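Local coordinates for SusD superfamily protein (Bacteroides vulgatus ATCC 8482, PDB 3JQ0), which probably binds glycans or related nutrients at the outer membrane as a SusD-family protein, its own ligand being unknown, at residues S27-L32 / V67-Y72; F31-P36 / L119-D124; Q52-L57 / L295-V300; E35-I40 / L471-D476. One frame throughout, in Å; residues are numbered along the deposited sequence.

Contact 1 of 4, residues S27-L32 / V67-Y72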
loop_
_atom_site.group_PDB
_atom_site.type_symbol
_atom_site.label_atom_id
_atom_site.label_comp_id
_atom_site.label_asym_id
_atom_site.label_seq_id
_atom_site.Cartn_x
_atom_site.Cartn_y
_atom_site.Cartn_z
ATOM N N SER A 27 -4.829 8.490 -2.643
ATOM C CA SER A 27 -3.804 7.820 -1.803
ATOM C C SER A 27 -4.418 7.177 -0.586
ATOM O O SER A 27 -4.131 6.013 -0.273
ATOM C CB SER A 27 -2.828 8.932 -1.253
ATOM O OG SER A 27 -2.009 9.507 -2.159
ATOM N N TYR A 28 -5.200 7.965 0.146
ATOM C CA TYR A 28 -5.833 7.476 1.346
ATOM C C TYR A 28 -6.744 6.275 1.039
ATOM O O TYR A 28 -6.694 5.247 1.723
ATOM C CB TYR A 28 -6.591 8.617 2.029
ATOM C CG TYR A 28 -7.325 8.202 3.278
ATOM C CD1 TYR A 28 -6.711 7.509 4.275
ATOM C CD2 TYR A 28 -8.651 8.569 3.453
ATOM C CE1 TYR A 28 -7.396 7.161 5.441
ATOM C CE2 TYR A 28 -9.345 8.253 4.573
ATOM C CZ TYR A 28 -8.714 7.521 5.586
ATOM O OH TYR A 28 -9.407 7.196 6.735
ATOM N N ASN A 29 -7.591 6.407 0.005
ATOM C CA ASN A 29 -8.427 5.270 -0.381
ATOM C C ASN A 29 -7.618 4.046 -0.752
ATOM O O ASN A 29 -8.035 2.930 -0.425
ATOM C CB ASN A 29 -9.364 5.644 -1.506
ATOM C CG ASN A 29 -10.554 6.448 -1.073
ATOM O OD1 ASN A 29 -10.820 6.612 0.102
ATOM N ND2 ASN A 29 -11.308 6.936 -2.064
ATOM N N PHE A 30 -6.470 4.189 -1.398
ATOM C CA PHE A 30 -5.650 3.012 -1.717
ATOM C C PHE A 30 -5.196 2.338 -0.443
ATOM O O PHE A 30 -5.156 1.109 -0.368
ATOM C CB PHE A 30 -4.439 3.384 -2.601
ATOM C CG PHE A 30 -4.792 4.020 -3.920
ATOM C CD1 PHE A 30 -5.966 3.691 -4.629
ATOM C CD2 PHE A 30 -3.948 4.962 -4.495
ATOM C CE1 PHE A 30 -6.276 4.313 -5.832
ATOM C CE2 PHE A 30 -4.261 5.576 -5.703
ATOM C CZ PHE A 30 -5.438 5.268 -6.355
ATOM N N PHE A 31 -4.791 3.111 0.571
ATOM C CA PHE A 31 -4.491 2.563 1.879
ATOM C C PHE A 31 -5.669 1.794 2.455
ATOM O O PHE A 31 -5.534 0.656 2.897
ATOM C CB PHE A 31 -4.007 3.651 2.828
ATOM C CG PHE A 31 -3.999 3.254 4.275
ATOM C CD1 PHE A 31 -3.042 2.370 4.783
ATOM C CD2 PHE A 31 -5.004 3.727 5.112
ATOM C CE1 PHE A 31 -3.099 2.034 6.143
ATOM C CE2 PHE A 31 -5.048 3.379 6.450
ATOM C CZ PHE A 31 -4.097 2.525 6.954
ATOM N N LEU A 32 -6.839 2.442 2.476
ATOM C CA LEU A 32 -8.001 1.822 3.082
ATOM C C LEU A 32 -8.399 0.522 2.401
ATOM O O LEU A 32 -8.822 -0.436 3.068
ATOM C CB LEU A 32 -9.211 2.772 3.070
ATOM C CG LEU A 32 -9.135 4.041 3.951
ATOM C CD1 LEU A 32 -10.438 4.842 3.742
ATOM C CD2 LEU A 32 -8.849 3.720 5.402
ATOM N N VAL A 67 -20.758 1.668 4.342
ATOM C CA VAL A 67 -20.003 1.014 3.282
ATOM C C VAL A 67 -18.504 1.103 3.383
ATOM O O VAL A 67 -17.783 0.463 2.644
ATOM C CB VAL A 67 -20.452 1.464 1.877
ATOM C CG1 VAL A 67 -21.920 1.171 1.633
ATOM C CG2 VAL A 67 -20.147 2.930 1.639
ATOM N N GLY A 68 -18.003 1.970 4.263
ATOM C CA GLY A 68 -16.549 2.216 4.384
ATOM C C GLY A 68 -16.078 3.262 3.382
ATOM O O GLY A 68 -15.540 4.291 3.793
ATOM N N ILE A 69 -16.225 2.954 2.086
ATOM C CA ILE A 69 -15.894 3.875 1.007
ATOM C C ILE A 69 -17.048 3.851 0.016
ATOM O O ILE A 69 -17.404 2.783 -0.473
ATOM C CB ILE A 69 -14.578 3.460 0.283
ATOM C CG1 ILE A 69 -13.387 3.401 1.267
ATOM C CG2 ILE A 69 -14.344 4.382 -0.910
ATOM C CD1 ILE A 69 -12.128 2.878 0.606
ATOM N N SER A 70 -17.615 5.025 -0.246
ATOM C CA SER A 70 -18.703 5.211 -1.199
ATOM C C SER A 70 -18.230 5.359 -2.632
ATOM O O SER A 70 -17.104 5.772 -2.904
ATOM C CB SER A 70 -19.546 6.451 -0.835
ATOM O OG SER A 70 -20.412 6.163 0.242
ATOM N N ASN A 71 -19.150 5.076 -3.556
ATOM C CA ASN A 71 -18.990 5.445 -4.967
ATOM C C ASN A 71 -17.689 5.024 -5.585
ATOM O O ASN A 71 -17.004 5.816 -6.245
ATOM C CB ASN A 71 -19.222 6.958 -5.180
ATOM C CG ASN A 71 -19.470 7.331 -6.657
ATOM O OD1 ASN A 71 -20.002 6.513 -7.415
ATOM N ND2 ASN A 71 -19.109 8.520 -7.057
ATOM N N TYR A 72 -17.311 3.789 -5.331
ATOM C CA TYR A 72 -16.115 3.208 -5.959
ATOM C C TYR A 72 -14.875 4.059 -5.673
ATOM O O TYR A 72 -13.962 4.157 -6.507
ATOM C CB TYR A 72 -16.329 2.982 -7.462
ATOM C CG TYR A 72 -17.453 2.027 -7.768
ATOM C CD1 TYR A 72 -17.354 0.662 -7.530
ATOM C CD2 TYR A 72 -18.690 2.526 -8.232
ATOM C CE1 TYR A 72 -18.387 -0.200 -7.845
ATOM C CE2 TYR A 72 -19.725 1.648 -8.575
ATOM C CZ TYR A 72 -19.560 0.295 -8.385
ATOM O OH TYR A 72 -20.574 -0.542 -8.788
#
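Ile69 reaches from its loop to the side of helix 27-34 and sets its CD1 methyl against two residues one turn apart, Asn29 and Leu32. Its long branch runs obliquely to both side chains. With CG1 beside the backbone N (chi1 -58°) and the chain extended beyond it, CD1 of Ile69 is carried to 3.8 Å from Leu32 CB. The same methyl lies 4.0 Å from Asn29 OD1, while the other branch, CG2, passes 4.1 Å from Asn29 ND2, so the isoleucine spans both ends of the carboxamide. Leu32 CD1 packs against CG1 and CD1 of the long branch and also sits over one face of the Tyr28 ring, toward the rim, 3.6 Å above its plane. Asn29 ND2 makes a weak hydrogen bond to Gly73 O, just past residues 67-72, which helps fix how the amide is turned. Trp122 of helix 97-122 also touches Ile69. Replacing Ile69 by an alanine would probably open a gap beside Leu32 CB and leave the asparagine amide without its apolar neighbour. An apolar loop residue thus packs on the side of helix 27-34, joining the 67-72 loop to it within the largely helical, TPR-related fold of the SusD family.

Contact 2 of 4, residues F31-P36 / L119-D124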
loop_
_atom_site.group_PDB
_atom_site.type_symbol
_atom_site.label_atom_id
_atom_site.label_comp_id
_atom_site.label_asym_id
_atom_site.label_seq_id
_atom_site.Cartn_x
_atom_site.Cartn_y
_atom_site.Cartn_z
ATOM N N PHE A 31 -4.791 3.111 0.571
ATOM C CA PHE A 31 -4.491 2.563 1.879
ATOM C C PHE A 31 -5.669 1.794 2.455
ATOM O O PHE A 31 -5.534 0.656 2.897
ATOM C CB PHE A 31 -4.007 3.651 2.828
ATOM C CG PHE A 31 -3.999 3.254 4.275
ATOM C CD1 PHE A 31 -3.042 2.370 4.783
ATOM C CD2 PHE A 31 -5.004 3.727 5.112
ATOM C CE1 PHE A 31 -3.099 2.034 6.143
ATOM C CE2 PHE A 31 -5.048 3.379 6.450
ATOM C CZ PHE A 31 -4.097 2.525 6.954
ATOM N N LEU A 32 -6.839 2.442 2.476
ATOM C CA LEU A 32 -8.001 1.822 3.082
ATOM C C LEU A 32 -8.399 0.522 2.401
ATOM O O LEU A 32 -8.822 -0.436 3.068
ATOM C CB LEU A 32 -9.211 2.772 3.070
ATOM C CG LEU A 32 -9.135 4.041 3.951
ATOM C CD1 LEU A 32 -10.438 4.842 3.742
ATOM C CD2 LEU A 32 -8.849 3.720 5.402
ATOM N N LEU A 33 -8.313 0.498 1.069
ATOM C CA LEU A 33 -8.680 -0.688 0.334
ATOM C C LEU A 33 -7.684 -1.811 0.563
ATOM O O LEU A 33 -8.084 -2.992 0.559
ATOM C CB LEU A 33 -8.740 -0.370 -1.180
ATOM C CG LEU A 33 -9.911 0.523 -1.597
ATOM C CD1 LEU A 33 -9.758 0.886 -3.063
ATOM C CD2 LEU A 33 -11.239 -0.165 -1.351
ATOM N N GLY A 34 -6.408 -1.483 0.777
ATOM C CA GLY A 34 -5.386 -2.505 0.779
ATOM C C GLY A 34 -4.914 -3.007 2.122
ATOM O O GLY A 34 -4.204 -4.023 2.150
ATOM N N GLU A 35 -5.326 -2.371 3.241
ATOM C CA GLU A 35 -4.749 -2.697 4.545
ATOM C C GLU A 35 -5.706 -2.922 5.718
ATOM O O GLU A 35 -5.649 -4.003 6.314
ATOM C CB GLU A 35 -3.588 -1.765 4.862
ATOM C CG GLU A 35 -2.995 -1.917 6.230
ATOM C CD GLU A 35 -1.708 -1.125 6.430
ATOM O OE1 GLU A 35 -0.989 -0.894 5.437
ATOM O OE2 GLU A 35 -1.396 -0.748 7.591
ATOM N N PRO A 36 -6.546 -1.949 6.120
ATOM C CA PRO A 36 -7.194 -2.060 7.429
ATOM C C PRO A 36 -8.267 -3.105 7.633
ATOM O O PRO A 36 -8.663 -3.287 8.792
ATOM C CB PRO A 36 -7.732 -0.648 7.705
ATOM C CG PRO A 36 -6.956 0.243 6.825
ATOM C CD PRO A 36 -6.663 -0.570 5.610
ATOM N N LEU A 119 -11.389 -4.180 -9.261
ATOM C CA LEU A 119 -11.605 -5.638 -9.366
ATOM C C LEU A 119 -11.467 -6.315 -8.001
ATOM O O LEU A 119 -12.302 -7.099 -7.603
ATOM C CB LEU A 119 -10.563 -6.231 -10.303
ATOM C CG LEU A 119 -10.609 -7.740 -10.418
ATOM C CD1 LEU A 119 -11.880 -8.256 -11.090
ATOM C CD2 LEU A 119 -9.362 -8.258 -11.120
ATOM N N ARG A 120 -10.385 -5.998 -7.281
ATOM C CA ARG A 120 -10.101 -6.649 -6.011
ATOM C C ARG A 120 -11.062 -6.235 -4.909
ATOM O O ARG A 120 -11.268 -6.960 -3.948
ATOM C CB ARG A 120 -8.648 -6.399 -5.601
ATOM C CG ARG A 120 -7.621 -7.053 -6.525
ATOM C CD ARG A 120 -6.211 -6.768 -6.062
ATOM N NE ARG A 120 -5.861 -5.378 -6.331
ATOM C CZ ARG A 120 -4.718 -4.832 -5.944
ATOM N NH1 ARG A 120 -3.845 -5.537 -5.252
ATOM N NH2 ARG A 120 -4.481 -3.555 -6.211
ATOM N N SER A 121 -11.634 -5.045 -5.062
ATOM C CA SER A 121 -12.454 -4.439 -4.001
ATOM C C SER A 121 -13.951 -4.628 -4.232
ATOM O O SER A 121 -14.665 -5.033 -3.334
ATOM C CB SER A 121 -12.077 -2.966 -3.822
ATOM O OG SER A 121 -10.716 -2.883 -3.407
ATOM N N TRP A 122 -14.441 -4.307 -5.434
ATOM C CA TRP A 122 -15.846 -4.423 -5.814
ATOM C C TRP A 122 -16.203 -5.577 -6.762
ATOM O O TRP A 122 -17.359 -5.954 -6.797
ATOM C CB TRP A 122 -16.383 -3.086 -6.332
ATOM C CG TRP A 122 -16.638 -2.093 -5.223
ATOM C CD1 TRP A 122 -17.786 -2.056 -4.434
ATOM C CD2 TRP A 122 -15.768 -1.057 -4.710
ATOM N NE1 TRP A 122 -17.680 -1.050 -3.516
ATOM C CE2 TRP A 122 -16.444 -0.455 -3.628
ATOM C CE3 TRP A 122 -14.509 -0.595 -5.049
ATOM C CZ2 TRP A 122 -15.879 0.612 -2.928
ATOM C CZ3 TRP A 122 -13.957 0.447 -4.328
ATOM C CH2 TRP A 122 -14.641 1.022 -3.292
ATOM N N GLY A 123 -15.220 -6.155 -7.456
ATOM C CA GLY A 123 -15.462 -7.349 -8.286
ATOM C C GLY A 123 -15.947 -6.974 -9.663
ATOM O O GLY A 123 -15.199 -6.488 -10.513
ATOM N N ASP A 124 -17.237 -7.253 -9.925
ATOM C CA ASP A 124 -17.893 -6.906 -11.184
ATOM C C ASP A 124 -18.161 -5.395 -11.177
ATOM O O ASP A 124 -18.799 -4.913 -10.262
ATOM C CB ASP A 124 -19.239 -7.609 -11.333
ATOM C CG ASP A 124 -19.186 -9.126 -11.350
ATOM O OD1 ASP A 124 -18.129 -9.745 -11.302
ATOM O OD2 ASP A 124 -20.303 -9.678 -11.494
HETATM O O HOH W 1 -10.155 -4.126 -0.882
#
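The last turn of helix 27-34 meets the C-terminal end of helix 97-122 with Leu33 and Ser121 opposite each other, their CA atoms 6.9 Å apart, and beyond them the two segments leave helical geometry at Glu35 and Gly123, the latter with positive phi. Leu33 carries the apolar part of the contact. Its CG stands beside the backbone N (chi1 -70°) and its chain is extended, which takes CD2 to 3.4 Å from Ser121 OG and 3.8 Å from Ser121 CB. The same methyl, Leu33 CD2, approaches the six-membered ring of Trp122 obliquely, 4.1 Å from CZ3. One leucine branch thus fills the corner between a serine and an indole. The polar atoms are joined through a water, which donates to Leu33 O at 2.8 Å and is 2.9 Å from Ser121 OG. The serine hydroxyl is further engaged by His117 O, one turn back in its own helix, and by Tyr450 OH, so several partners hold its position. Trp122 is fixed at its other end, where NE1 bonds to Pro474 O. Leu33 CD2 therefore packs against an indole whose rotation is already restrained. In the helical part of the SusD fold, this is a meeting of two helix C-termini, bridged by a water that runs from a main-chain carbonyl of one to a serine hydroxyl of the other.

Contact 3 of 4, residues Q52-L57 / L295-V300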
loop_
_atom_site.group_PDB
_atom_site.type_symbol
_atom_site.label_atom_id
_atom_site.label_comp_id
_atom_site.label_asym_id
_atom_site.label_seq_id
_atom_site.Cartn_x
_atom_site.Cartn_y
_atom_site.Cartn_z
ATOM N N GLN A 52 -15.330 6.466 15.159
ATOM C CA GLN A 52 -16.211 7.100 14.196
ATOM C C GLN A 52 -16.409 6.304 12.938
ATOM O O GLN A 52 -16.386 6.846 11.836
ATOM C CB GLN A 52 -15.768 8.513 13.890
ATOM C CG GLN A 52 -15.690 9.428 15.118
ATOM C CD GLN A 52 -17.013 9.847 15.658
ATOM O OE1 GLN A 52 -18.033 9.166 15.448
ATOM N NE2 GLN A 52 -17.030 10.968 16.394
ATOM N N GLY A 53 -16.577 4.991 13.104
ATOM C CA GLY A 53 -16.885 4.080 12.013
ATOM C C GLY A 53 -15.656 3.477 11.380
ATOM O O GLY A 53 -15.773 2.503 10.651
HETATM N N MSE A 54 -14.456 3.986 11.671
HETATM C CA MSE A 54 -13.250 3.347 11.100
HETATM C C MSE A 54 -13.124 1.885 11.573
HETATM O O MSE A 54 -12.535 1.065 10.845
HETATM C CB MSE A 54 -12.004 4.125 11.453
HETATM C CG MSE A 54 -11.940 5.524 10.911
HETATM SE SE MSE A 54 -12.354 5.783 9.059
HETATM C CE MSE A 54 -11.101 4.700 8.292
ATOM N N GLU A 55 -13.664 1.570 12.748
ATOM C CA GLU A 55 -13.561 0.228 13.273
ATOM C C GLU A 55 -14.266 -0.790 12.390
ATOM O O GLU A 55 -13.993 -1.986 12.512
ATOM C CB GLU A 55 -14.135 0.182 14.707
ATOM C CG GLU A 55 -15.637 0.331 14.869
ATOM C CD GLU A 55 -16.256 1.707 14.667
ATOM O OE1 GLU A 55 -15.505 2.722 14.588
ATOM O OE2 GLU A 55 -17.502 1.794 14.629
ATOM N N ARG A 56 -15.186 -0.361 11.540
ATOM C CA ARG A 56 -15.862 -1.328 10.699
ATOM C C ARG A 56 -14.937 -1.995 9.697
ATOM O O ARG A 56 -15.288 -3.043 9.171
ATOM C CB ARG A 56 -17.042 -0.701 9.991
ATOM C CG ARG A 56 -18.096 -0.255 10.941
ATOM C CD ARG A 56 -19.371 -0.021 10.174
ATOM N NE ARG A 56 -20.454 0.357 11.056
ATOM C CZ ARG A 56 -21.496 -0.385 11.325
ATOM N NH1 ARG A 56 -21.682 -1.540 10.713
ATOM N NH2 ARG A 56 -22.387 0.109 12.191
ATOM N N LEU A 57 -13.775 -1.389 9.453
ATOM C CA LEU A 57 -12.753 -2.044 8.625
ATOM C C LEU A 57 -12.105 -3.230 9.358
ATOM O O LEU A 57 -12.289 -4.370 8.917
ATOM C CB LEU A 57 -11.763 -1.038 8.028
ATOM C CG LEU A 57 -12.371 0.051 7.177
ATOM C CD1 LEU A 57 -11.293 0.935 6.577
ATOM C CD2 LEU A 57 -13.340 -0.432 6.146
ATOM N N LEU A 295 -4.977 12.912 15.047
ATOM C CA LEU A 295 -6.085 12.181 15.617
ATOM C C LEU A 295 -5.961 10.717 15.204
ATOM O O LEU A 295 -5.663 10.438 14.045
ATOM C CB LEU A 295 -7.381 12.791 15.105
ATOM C CG LEU A 295 -8.710 12.428 15.707
ATOM C CD1 LEU A 295 -8.879 13.141 17.017
ATOM C CD2 LEU A 295 -9.878 12.892 14.757
ATOM N N THR A 296 -6.158 9.791 16.146
ATOM C CA THR A 296 -6.089 8.374 15.861
ATOM C C THR A 296 -7.474 7.761 15.899
ATOM O O THR A 296 -8.132 7.747 16.962
ATOM C CB THR A 296 -5.175 7.652 16.874
ATOM O OG1 THR A 296 -3.892 8.260 16.819
ATOM C CG2 THR A 296 -5.054 6.177 16.619
ATOM N N GLN A 297 -7.923 7.259 14.740
ATOM C CA GLN A 297 -9.163 6.466 14.669
ATOM C C GLN A 297 -8.977 5.001 14.270
ATOM O O GLN A 297 -9.889 4.216 14.435
ATOM C CB GLN A 297 -10.169 7.144 13.701
ATOM C CG GLN A 297 -10.656 8.480 14.188
ATOM C CD GLN A 297 -11.685 9.105 13.321
ATOM O OE1 GLN A 297 -11.894 8.674 12.179
ATOM N NE2 GLN A 297 -12.324 10.166 13.831
ATOM N N LEU A 298 -7.764 4.646 13.802
ATOM C CA LEU A 298 -7.356 3.285 13.520
ATOM C C LEU A 298 -6.140 3.018 14.396
ATOM O O LEU A 298 -5.149 3.752 14.286
ATOM C CB LEU A 298 -6.986 3.098 12.041
ATOM C CG LEU A 298 -8.131 2.900 11.040
ATOM C CD1 LEU A 298 -7.594 2.976 9.611
ATOM C CD2 LEU A 298 -8.896 1.569 11.326
ATOM N N GLN A 299 -6.242 2.042 15.300
ATOM C CA GLN A 299 -5.226 1.770 16.319
ATOM C C GLN A 299 -4.611 0.408 16.085
ATOM O O GLN A 299 -5.286 -0.629 16.205
ATOM C CB GLN A 299 -5.914 1.835 17.687
ATOM C CG GLN A 299 -5.027 1.408 18.840
ATOM C CD GLN A 299 -3.831 2.285 19.049
ATOM O OE1 GLN A 299 -3.994 3.486 19.345
ATOM N NE2 GLN A 299 -2.630 1.718 18.952
ATOM N N VAL A 300 -3.300 0.389 15.841
ATOM C CA VAL A 300 -2.546 -0.841 15.786
ATOM C C VAL A 300 -2.798 -1.606 17.090
ATOM O O VAL A 300 -2.704 -1.035 18.185
ATOM C CB VAL A 300 -1.051 -0.571 15.573
ATOM C CG1 VAL A 300 -0.187 -1.847 15.740
ATOM C CG2 VAL A 300 -0.793 0.130 14.217
HETATM O O HOH W 2 -14.219 8.490 10.741
#
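Met54, present as selenomethionine, projects from a short 3-10 turn at residues 54-56 onto the chain of Gln297 and Leu298, and so joins two parts of the SusD fold far apart in the sequence: the loop before helix 75-91 and the approach to the short strand 299-300, which pairs with strand 41-43. Its CB lies 3.7 Å from Gln297 O and 4.0 Å from Leu298 CD2. At the next atom, CG of Met54 passes 3.4 Å from Gln297 OE1 and packs on the CB of that glutamine, the two side chains crossing at about a right angle. The chain then bends at chi2 (-48°) and again at chi3, which curls the selenium and methyl toward helix 27-34. There CE of Met54 comes within 4.1 Å of Leu298 CD1, and it also touches Tyr28 and Leu32 of that helix. Gln297, extended beyond CG, runs on past Met54 to Gln52, whose CB and CG lie against its NE2. The two amide planes are turned 59° from each other and the residues meet through the aliphatic part of Gln52, not amide to amide. Leu298 also crosses Met54 at about a right angle, its CD2 3.7 Å from Met54 O. The polar link between the segments is a water that donates to both Gln52 O, at 2.9 Å, and Gln297 OE1, at 2.7 Å.

Contact 4 of 4, residues E35-I40 / L471-D476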
loop_
_atom_site.group_PDB
_atom_site.type_symbol
_atom_site.label_atom_id
_atom_site.label_comp_id
_atom_site.label_asym_id
_atom_site.label_seq_id
_atom_site.Cartn_x
_atom_site.Cartn_y
_atom_site.Cartn_z
ATOM N N GLU A 35 -5.326 -2.371 3.241
ATOM C CA GLU A 35 -4.749 -2.697 4.545
ATOM C C GLU A 35 -5.706 -2.922 5.718
ATOM O O GLU A 35 -5.649 -4.003 6.314
ATOM C CB GLU A 35 -3.588 -1.765 4.862
ATOM C CG GLU A 35 -2.995 -1.917 6.230
ATOM C CD GLU A 35 -1.708 -1.125 6.430
ATOM O OE1 GLU A 35 -0.989 -0.894 5.437
ATOM O OE2 GLU A 35 -1.396 -0.748 7.591
ATOM N N PRO A 36 -6.546 -1.949 6.120
ATOM C CA PRO A 36 -7.194 -2.060 7.429
ATOM C C PRO A 36 -8.267 -3.105 7.633
ATOM O O PRO A 36 -8.663 -3.287 8.792
ATOM C CB PRO A 36 -7.732 -0.648 7.705
ATOM C CG PRO A 36 -6.956 0.243 6.825
ATOM C CD PRO A 36 -6.663 -0.570 5.610
ATOM N N ARG A 37 -8.738 -3.786 6.590
ATOM C CA ARG A 37 -9.629 -4.931 6.827
ATOM C C ARG A 37 -8.937 -6.184 7.357
ATOM O O ARG A 37 -9.614 -7.127 7.734
ATOM C CB ARG A 37 -10.429 -5.245 5.554
ATOM C CG ARG A 37 -11.449 -4.202 5.191
ATOM C CD ARG A 37 -12.287 -4.543 3.984
ATOM N NE ARG A 37 -13.090 -5.716 4.301
ATOM C CZ ARG A 37 -13.862 -6.354 3.428
ATOM N NH1 ARG A 37 -13.981 -5.926 2.193
ATOM N NH2 ARG A 37 -14.560 -7.417 3.836
ATOM N N ALA A 38 -7.600 -6.197 7.390
ATOM C CA ALA A 38 -6.848 -7.351 7.888
ATOM C C ALA A 38 -6.650 -7.224 9.395
ATOM O O ALA A 38 -7.586 -6.816 10.091
ATOM C CB ALA A 38 -5.553 -7.538 7.058
ATOM N N ASP A 39 -5.476 -7.606 9.907
ATOM C CA ASP A 39 -5.295 -7.924 11.314
ATOM C C ASP A 39 -4.435 -6.915 12.083
ATOM O O ASP A 39 -4.218 -7.082 13.297
ATOM C CB ASP A 39 -4.720 -9.339 11.475
ATOM C CG ASP A 39 -3.511 -9.660 10.605
ATOM O OD1 ASP A 39 -3.131 -8.850 9.715
ATOM O OD2 ASP A 39 -2.958 -10.779 10.816
ATOM N N ILE A 40 -3.994 -5.822 11.466
ATOM C CA ILE A 40 -3.121 -4.879 12.150
ATOM C C ILE A 40 -3.848 -4.047 13.221
ATOM O O ILE A 40 -3.281 -3.765 14.278
ATOM C CB ILE A 40 -2.387 -3.982 11.134
ATOM C CG1 ILE A 40 -1.397 -4.790 10.296
ATOM C CG2 ILE A 40 -1.708 -2.780 11.833
ATOM C CD1 ILE A 40 -0.949 -4.093 9.022
ATOM N N LEU A 471 -16.117 -10.773 1.011
ATOM C CA LEU A 471 -14.734 -10.382 0.785
ATOM C C LEU A 471 -14.627 -9.105 -0.053
ATOM O O LEU A 471 -13.624 -8.393 0.064
ATOM C CB LEU A 471 -13.959 -11.490 0.085
ATOM C CG LEU A 471 -13.905 -12.796 0.888
ATOM C CD1 LEU A 471 -12.980 -13.793 0.170
ATOM C CD2 LEU A 471 -13.370 -12.547 2.301
ATOM N N LEU A 472 -15.637 -8.835 -0.872
ATOM C CA LEU A 472 -15.722 -7.557 -1.619
ATOM C C LEU A 472 -16.270 -6.472 -0.664
ATOM O O LEU A 472 -16.436 -6.718 0.524
ATOM C CB LEU A 472 -16.565 -7.786 -2.881
ATOM C CG LEU A 472 -16.038 -8.848 -3.842
ATOM C CD1 LEU A 472 -17.088 -9.043 -4.971
ATOM C CD2 LEU A 472 -14.693 -8.427 -4.407
ATOM N N TRP A 473 -16.527 -5.292 -1.229
ATOM C CA TRP A 473 -17.066 -4.162 -0.516
ATOM C C TRP A 473 -18.480 -3.893 -1.003
ATOM O O TRP A 473 -18.789 -4.123 -2.170
ATOM C CB TRP A 473 -16.212 -2.924 -0.776
ATOM C CG TRP A 473 -14.814 -2.969 -0.152
ATOM C CD1 TRP A 473 -13.821 -3.841 -0.469
ATOM C CD2 TRP A 473 -14.254 -2.063 0.810
ATOM N NE1 TRP A 473 -12.710 -3.592 0.290
ATOM C CE2 TRP A 473 -12.951 -2.491 1.071
ATOM C CE3 TRP A 473 -14.745 -0.958 1.502
ATOM C CZ2 TRP A 473 -12.087 -1.811 1.935
ATOM C CZ3 TRP A 473 -13.902 -0.290 2.374
ATOM C CH2 TRP A 473 -12.591 -0.733 2.588
ATOM N N PRO A 474 -19.353 -3.406 -0.124
ATOM C CA PRO A 474 -20.710 -3.043 -0.530
ATOM C C PRO A 474 -20.734 -1.747 -1.335
ATOM O O PRO A 474 -19.757 -0.981 -1.335
ATOM C CB PRO A 474 -21.425 -2.886 0.806
ATOM C CG PRO A 474 -20.342 -2.357 1.744
ATOM C CD PRO A 474 -19.071 -3.061 1.283
ATOM N N ILE A 475 -21.847 -1.498 -1.971
ATOM C CA ILE A 475 -22.132 -0.267 -2.710
ATOM C C ILE A 475 -23.172 0.554 -1.952
ATOM O O ILE A 475 -24.189 0.038 -1.537
ATOM C CB ILE A 475 -22.647 -0.574 -4.148
ATOM C CG1 ILE A 475 -21.701 -1.517 -4.907
ATOM C CG2 ILE A 475 -22.868 0.744 -4.912
ATOM C CD1 ILE A 475 -22.304 -2.084 -6.170
ATOM N N ASP A 476 -22.877 1.839 -1.754
ATOM C CA ASP A 476 -23.801 2.728 -1.005
ATOM C C ASP A 476 -25.053 3.034 -1.806
ATOM O O ASP A 476 -25.073 2.988 -3.051
ATOM C CB ASP A 476 -23.098 4.001 -0.623
ATOM C CG ASP A 476 -22.658 4.790 -1.814
ATOM O OD1 ASP A 476 -21.740 4.342 -2.529
ATOM O OD2 ASP A 476 -23.285 5.843 -2.089
#
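Arg37 sends its guanidinium to the main chain of Leu471 and Leu472, where NH1 meets two carbonyls. The bond from Arg37 NH1 to Leu472 O is 3.1 Å long with an N-H...O angle of 152°, although the donor stands well above the carbonyl plane; a second, weak one reaches Leu471 O at 3.3 Å. The other guanidinium nitrogens of Arg37 are taken by neighbours: NE by Asn60 OD1 and NH2 by Arg470 O. Leu472 O accepts from Tyr492 OH as well, and is shared by two donors. The arginine thus ties the type I beta turn from Glu35 to Ala38, just after helix 27-34, to the loop before helix 477-482, bringing N- and C-terminal regions of the SusD fold together. NH1 also lies over the face of the Trp473 ring in a cation-pi contact, the two planes 85° apart; it is near Trp473 NE1, but both are donors and do not bond. Arg37 CD rests toward the rim of the same face, 3.4 Å from Trp473 CZ2, and the bend at chi3 (65°) beyond it turns the guanidinium to the carbonyls. A leucine in place of Arg37 would probably cost Leu472 O one of its two donors and leave Asn60 OD1 and Arg470 O without their arginine partners. Trp473 O is itself satisfied by Thr489 OG1.

Overall arrangement
Contacts 1 and 2 both use helix 27-34 and share Phe31 and Leu32, with centres 8 Å apart; contact 4 follows directly, sharing Glu35 and Pro36 with contact 2, with centres 7 Å apart. Residues 27-40 therefore meet, in succession, the loop 67-72, the end of helix 97-122 and the C-terminal loop 471-476. Ser121 and Trp122 join contact 2 to Trp473 and Pro474 of contact 4, by a backbone and an indole bond. Contact 3 lies farther off, its centre 13 to 17 Å from the others, but Met54 and Leu57 touch Leu32, and Leu57 also reaches Trp473. Together the four contacts bring early, middle and late parts of the sequence against residues 27-40 and their neighbours.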